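Local structure of diketoreductase (Acinetobacter baylyi, 4E12) at residues 166-169 / 170-174; 261-264 / 265-269. The protein reduces dicarbonyl compounds with NADH as its nucleotide cofactor and probably also interconverts (3S)-3-hydroxyacyl-CoA and 3-oxoacyl-CoA, as its relatives do in fatty acid beta-oxidation. One frame throughout, in Å; residues are numbered along the deposited sequence.

Contact 1 (166-169 / 170-174); sequences VYQQ and VVEFA
The Tyr167 ring meets Val171 obliquely, one turn further along the helix: CE2 of Tyr167 lies 3.6 Å from CG2 of Val171. The tyrosine CG stands anti to the backbone N (chi1 -174°), which sends the ring out beside the valine, while its phenol OH goes on to a hydrogen bond with the carbonyl oxygen of Leu184. Tyrosine suits this place because its long flat ring can pack against aliphatic neighbours and still carry a polar end to the main chain. Two further flat groups, the amide of Gln168 and the carboxylate of Glu172, have planes 85° apart. The Gln168 chain bends at chi2 (69°), and Gln168 NE2 gives Glu172 OE2 a weak hydrogen bond of 3.4 Å, long but fairly straight. The CG of Glu172 also rests 3.3 Å from the carbonyl O of Gln168, so the methylenes cover part of the helix backbone while the carboxylate stays at the exposed surface. Gln169 turns its own amide back to Glu165, where NE2 finds a carboxylate oxygen. Beneath these polar chains run four successive i to i+4 backbone bonds, from Val170 N to Val166 O (2.9 Å) through to Phe173 N to Gln169 O (2.8 Å). The buried face is apolar: Val170 rests on Ile116, Leu140 and Leu142, and Phe173 sets its ring edge-to-face with Phe28. Branched valines make compact surfaces against the sheet, whereas glutamine and glutamate suit the outer side. Polar outside and apolar within, this is the amphipathic helix 164-176 of a beta-alpha-beta unit, linking strands 153-158 and 180-183 in the NAD-binding domain of the 3-hydroxyacyl-CoA dehydrogenase family.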
loop_
_atom_site.group_PDB
_atom_site.type_symbol
_atom_site.label_atom_id
_atom_site.label_comp_id
_atom_site.label_asym_id
_atom_site.label_seq_id
_atom_site.Cartn_x
_atom_site.Cartn_y
_atom_site.Cartn_z
ATOM N N VAL A 166 19.956 25.973 4.501
ATOM C CA VAL A 166 18.967 26.241 3.465
ATOM C C VAL A 166 17.876 25.186 3.551
ATOM O O VAL A 166 16.687 25.510 3.569
ATOM C CB VAL A 166 19.611 26.199 2.062
ATOM C CG1 VAL A 166 18.545 26.174 0.977
ATOM C CG2 VAL A 166 20.493 27.413 1.877
ATOM N N TYR A 167 18.289 23.925 3.621
ATOM C CA TYR A 167 17.352 22.812 3.758
ATOM C C TYR A 167 16.412 23.062 4.934
ATOM O O TYR A 167 15.200 22.959 4.787
ATOM C CB TYR A 167 18.127 21.514 3.967
ATOM C CG TYR A 167 17.301 20.249 3.981
ATOM C CD1 TYR A 167 17.332 19.366 2.900
ATOM C CD2 TYR A 167 16.493 19.927 5.069
ATOM C CE1 TYR A 167 16.576 18.184 2.905
ATOM C CE2 TYR A 167 15.725 18.735 5.082
ATOM C CZ TYR A 167 15.777 17.880 3.997
ATOM O OH TYR A 167 15.033 16.716 3.994
ATOM N N GLN A 168 16.954 23.411 6.098
ATOM C CA GLN A 168 16.106 23.642 7.255
ATOM C C GLN A 168 15.194 24.856 7.069
ATOM O O GLN A 168 14.058 24.860 7.550
ATOM C CB GLN A 168 16.921 23.777 8.546
ATOM C CG GLN A 168 16.051 23.956 9.777
ATOM C CD GLN A 168 15.251 22.705 10.141
ATOM O OE1 GLN A 168 15.494 21.614 9.617
ATOM N NE2 GLN A 168 14.286 22.866 11.041
ATOM N N GLN A 169 15.671 25.888 6.381
ATOM C CA GLN A 169 14.816 27.043 6.126
ATOM C C GLN A 169 13.627 26.642 5.247
ATOM O O GLN A 169 12.505 27.085 5.491
ATOM C CB GLN A 169 15.592 28.201 5.489
ATOM C CG GLN A 169 16.752 28.691 6.334
ATOM C CD GLN A 169 17.470 29.878 5.724
ATOM O OE1 GLN A 169 17.016 30.455 4.734
ATOM N NE2 GLN A 169 18.610 30.244 6.308
ATOM N N VAL A 170 13.869 25.809 4.235
ATOM C CA VAL A 170 12.773 25.324 3.398
ATOM C C VAL A 170 11.816 24.457 4.226
ATOM O O VAL A 170 10.591 24.546 4.072
ATOM C CB VAL A 170 13.292 24.549 2.153
ATOM C CG1 VAL A 170 12.137 23.912 1.398
ATOM C CG2 VAL A 170 14.033 25.501 1.220
ATOM N N VAL A 171 12.365 23.619 5.103
ATOM C CA VAL A 171 11.520 22.835 5.987
ATOM C C VAL A 171 10.643 23.746 6.815
ATOM O O VAL A 171 9.451 23.493 6.967
ATOM C CB VAL A 171 12.317 21.893 6.920
ATOM C CG1 VAL A 171 11.387 21.280 7.957
ATOM C CG2 VAL A 171 12.959 20.781 6.104
ATOM N N GLU A 172 11.213 24.821 7.347
ATOM C CA GLU A 172 10.415 25.730 8.165
ATOM C C GLU A 172 9.417 26.501 7.307
ATOM O O GLU A 172 8.294 26.771 7.736
ATOM C CB GLU A 172 11.327 26.647 8.995
ATOM C CG GLU A 172 12.097 25.860 10.069
ATOM C CD GLU A 172 13.156 26.673 10.777
ATOM O OE1 GLU A 172 13.408 27.820 10.346
ATOM O OE2 GLU A 172 13.744 26.155 11.756
ATOM N N PHE A 173 9.817 26.840 6.084
ATOM C CA PHE A 173 8.881 27.451 5.150
ATOM C C PHE A 173 7.721 26.500 4.888
ATOM O O PHE A 173 6.559 26.910 4.910
ATOM C CB PHE A 173 9.548 27.776 3.810
ATOM C CG PHE A 173 8.577 28.168 2.742
ATOM C CD1 PHE A 173 8.036 29.449 2.707
ATOM C CD2 PHE A 173 8.195 27.248 1.763
ATOM C CE1 PHE A 173 7.123 29.814 1.707
ATOM C CE2 PHE A 173 7.284 27.593 0.758
ATOM C CZ PHE A 173 6.744 28.873 0.721
ATOM N N ALA A 174 8.033 25.236 4.628
ATOM C CA ALA A 174 6.966 24.263 4.367
ATOM C C ALA A 174 5.908 24.272 5.491
ATOM O O ALA A 174 4.693 24.325 5.248
ATOM C CB ALA A 174 7.563 22.873 4.198
#

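Contact 2 (261-264 / 265-269); sequences YLKE and NYIDK
Leu262 O is gripped by two backbone donors, Tyr266 N at 2.7 Å and Ile267 N at 2.9 Å, which reach it from opposite faces of its carbonyl plane. The second bond spans five residues, as does that from Asp268 N to Lys263 O, so the helix widens into a pi-type turn near its end. Asn265, short and polar, serves the carbonyl one turn earlier twice: its backbone N bonds Tyr261 O, and ND2 adds a weak bond to the same oxygen. That ND2 also lies 3.2 Å above the plane of the Tyr261 ring, over its centre. CE2 of Tyr261 meets the edge of the Tyr266 ring, 3.8 Å from CE1, and one water bridges the two phenol hydroxyls. Lysine has the reach for its neighbour across the turn: bent at chi2 and chi4, Lys263 brings NZ to the syn lone pair of Asp268 OD1 (3.0 Å), a surface salt bridge. On the inner side, Leu262 and Ile267 supply the apolar bulk that packs on helix 241-249, at Ala244 and Leu241, while the Tyr266 ring meets that of Phe280, in a loop near the C-terminus of the chain.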
loop_
_atom_site.group_PDB
_atom_site.type_symbol
_atom_site.label_atom_id
_atom_site.label_comp_id
_atom_site.label_asym_id
_atom_site.label_seq_id
_atom_site.Cartn_x
_atom_site.Cartn_y
_atom_site.Cartn_z
ATOM N N TYR A 261 -4.206 -2.258 -21.545
ATOM C CA TYR A 261 -5.462 -2.721 -20.960
ATOM C C TYR A 261 -6.356 -1.532 -20.632
ATOM O O TYR A 261 -7.562 -1.532 -20.902
ATOM C CB TYR A 261 -5.190 -3.535 -19.683
ATOM C CG TYR A 261 -6.424 -4.082 -19.013
ATOM C CD1 TYR A 261 -6.891 -5.368 -19.300
ATOM C CD2 TYR A 261 -7.131 -3.322 -18.084
ATOM C CE1 TYR A 261 -8.030 -5.872 -18.675
ATOM C CE2 TYR A 261 -8.269 -3.819 -17.454
ATOM C CZ TYR A 261 -8.715 -5.088 -17.751
ATOM O OH TYR A 261 -9.846 -5.573 -17.129
ATOM N N LEU A 262 -5.743 -0.512 -20.060
ATOM C CA LEU A 262 -6.445 0.720 -19.742
ATOM C C LEU A 262 -6.908 1.381 -21.020
ATOM O O LEU A 262 -8.051 1.837 -21.117
ATOM C CB LEU A 262 -5.520 1.683 -19.009
ATOM C CG LEU A 262 -5.105 1.395 -17.578
ATOM C CD1 LEU A 262 -4.163 2.501 -17.134
ATOM C CD2 LEU A 262 -6.344 1.374 -16.697
ATOM N N LYS A 263 -6.016 1.414 -22.003
ATOM C CA LYS A 263 -6.302 2.110 -23.251
ATOM C C LYS A 263 -7.534 1.503 -23.915
ATOM O O LYS A 263 -8.482 2.217 -24.250
ATOM C CB LYS A 263 -5.083 2.054 -24.173
ATOM C CG LYS A 263 -5.155 2.887 -25.462
ATOM C CD LYS A 263 -5.287 4.366 -25.167
ATOM C CE LYS A 263 -4.951 5.222 -26.374
ATOM N NZ LYS A 263 -5.806 4.943 -27.569
ATOM N N GLU A 264 -7.525 0.182 -24.074
ATOM C CA GLU A 264 -8.612 -0.537 -24.718
ATOM C C GLU A 264 -9.888 -0.501 -23.905
ATOM O O GLU A 264 -10.962 -0.238 -24.450
ATOM C CB GLU A 264 -8.223 -1.999 -24.964
ATOM C CG GLU A 264 -9.365 -2.833 -25.550
ATOM C CD GLU A 264 -8.999 -4.298 -25.723
ATOM O OE1 GLU A 264 -7.812 -4.639 -25.540
ATOM O OE2 GLU A 264 -9.897 -5.106 -26.042
ATOM N N ASN A 265 -9.777 -0.754 -22.604
ATOM C CA ASN A 265 -10.949 -0.939 -21.767
ATOM C C ASN A 265 -11.479 0.316 -21.100
ATOM O O ASN A 265 -12.632 0.329 -20.675
ATOM C CB ASN A 265 -10.676 -2.003 -20.718
ATOM C CG ASN A 265 -10.417 -3.340 -21.335
ATOM O OD1 ASN A 265 -11.272 -3.869 -22.047
ATOM N ND2 ASN A 265 -9.228 -3.883 -21.112
ATOM N N TYR A 266 -10.676 1.368 -20.995
ATOM C CA TYR A 266 -11.135 2.549 -20.279
ATOM C C TYR A 266 -10.947 3.828 -21.062
ATOM O O TYR A 266 -11.927 4.487 -21.413
ATOM C CB TYR A 266 -10.479 2.635 -18.893
ATOM C CG TYR A 266 -10.887 1.466 -18.035
ATOM C CD1 TYR A 266 -10.203 0.253 -18.107
ATOM C CD2 TYR A 266 -11.963 1.568 -17.154
ATOM C CE1 TYR A 266 -10.580 -0.832 -17.327
ATOM C CE2 TYR A 266 -12.348 0.493 -16.368
ATOM C CZ TYR A 266 -11.653 -0.703 -16.459
ATOM O OH TYR A 266 -12.036 -1.759 -15.683
ATOM N N ILE A 267 -9.701 4.168 -21.356
ATOM C CA ILE A 267 -9.406 5.393 -22.087
ATOM C C ILE A 267 -10.235 5.473 -23.384
ATOM O O ILE A 267 -10.788 6.525 -23.715
ATOM C CB ILE A 267 -7.902 5.483 -22.463
ATOM C CG1 ILE A 267 -7.005 5.288 -21.229
ATOM C CG2 ILE A 267 -7.600 6.819 -23.117
ATOM C CD1 ILE A 267 -7.346 6.191 -20.086
ATOM N N ASP A 268 -10.333 4.366 -24.116
ATOM C CA ASP A 268 -11.035 4.384 -25.399
ATOM C C ASP A 268 -12.539 4.495 -25.231
ATOM O O ASP A 268 -13.259 4.764 -26.195
ATOM C CB ASP A 268 -10.701 3.166 -26.273
ATOM C CG ASP A 268 -9.321 3.253 -26.907
ATOM O OD1 ASP A 268 -8.626 4.265 -26.715
ATOM O OD2 ASP A 268 -8.928 2.315 -27.622
ATOM N N LYS A 269 -13.016 4.303 -24.010
ATOM C CA LYS A 269 -14.443 4.416 -23.732
ATOM C C LYS A 269 -14.796 5.694 -22.979
ATOM O O LYS A 269 -15.924 5.844 -22.505
ATOM C CB LYS A 269 -14.921 3.205 -22.934
ATOM C CG LYS A 269 -14.749 1.889 -23.678
ATOM C CD LYS A 269 -15.387 0.750 -22.917
ATOM C CE LYS A 269 -15.302 -0.550 -23.698
ATOM N NZ LYS A 269 -15.960 -1.670 -22.965
HETATM O O HOH W 1 -11.427 -4.292 -15.409
#

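Contacts 1 and 2 are both local, made within single helices, yet they lie on opposite sides of the chain's centre, with their own centres 43 Å apart and nearest atoms about 32 Å apart. Contact 1 belongs to the NAD-binding domain and contact 2 to the C-terminal domain. The first is nearer the working parts: the Val170 side chain is about 10 Å from that of His143, predicted to matter for catalysis, and the Phe173 side chain about 10 Å from that of Asn120, an NAD-binding residue. Contact 2 is surface packing remote from such residues. Contact 1 is regular alpha-helix backed by the sheet; contact 2 widens toward a pi-type turn and is backed by helix 241-249.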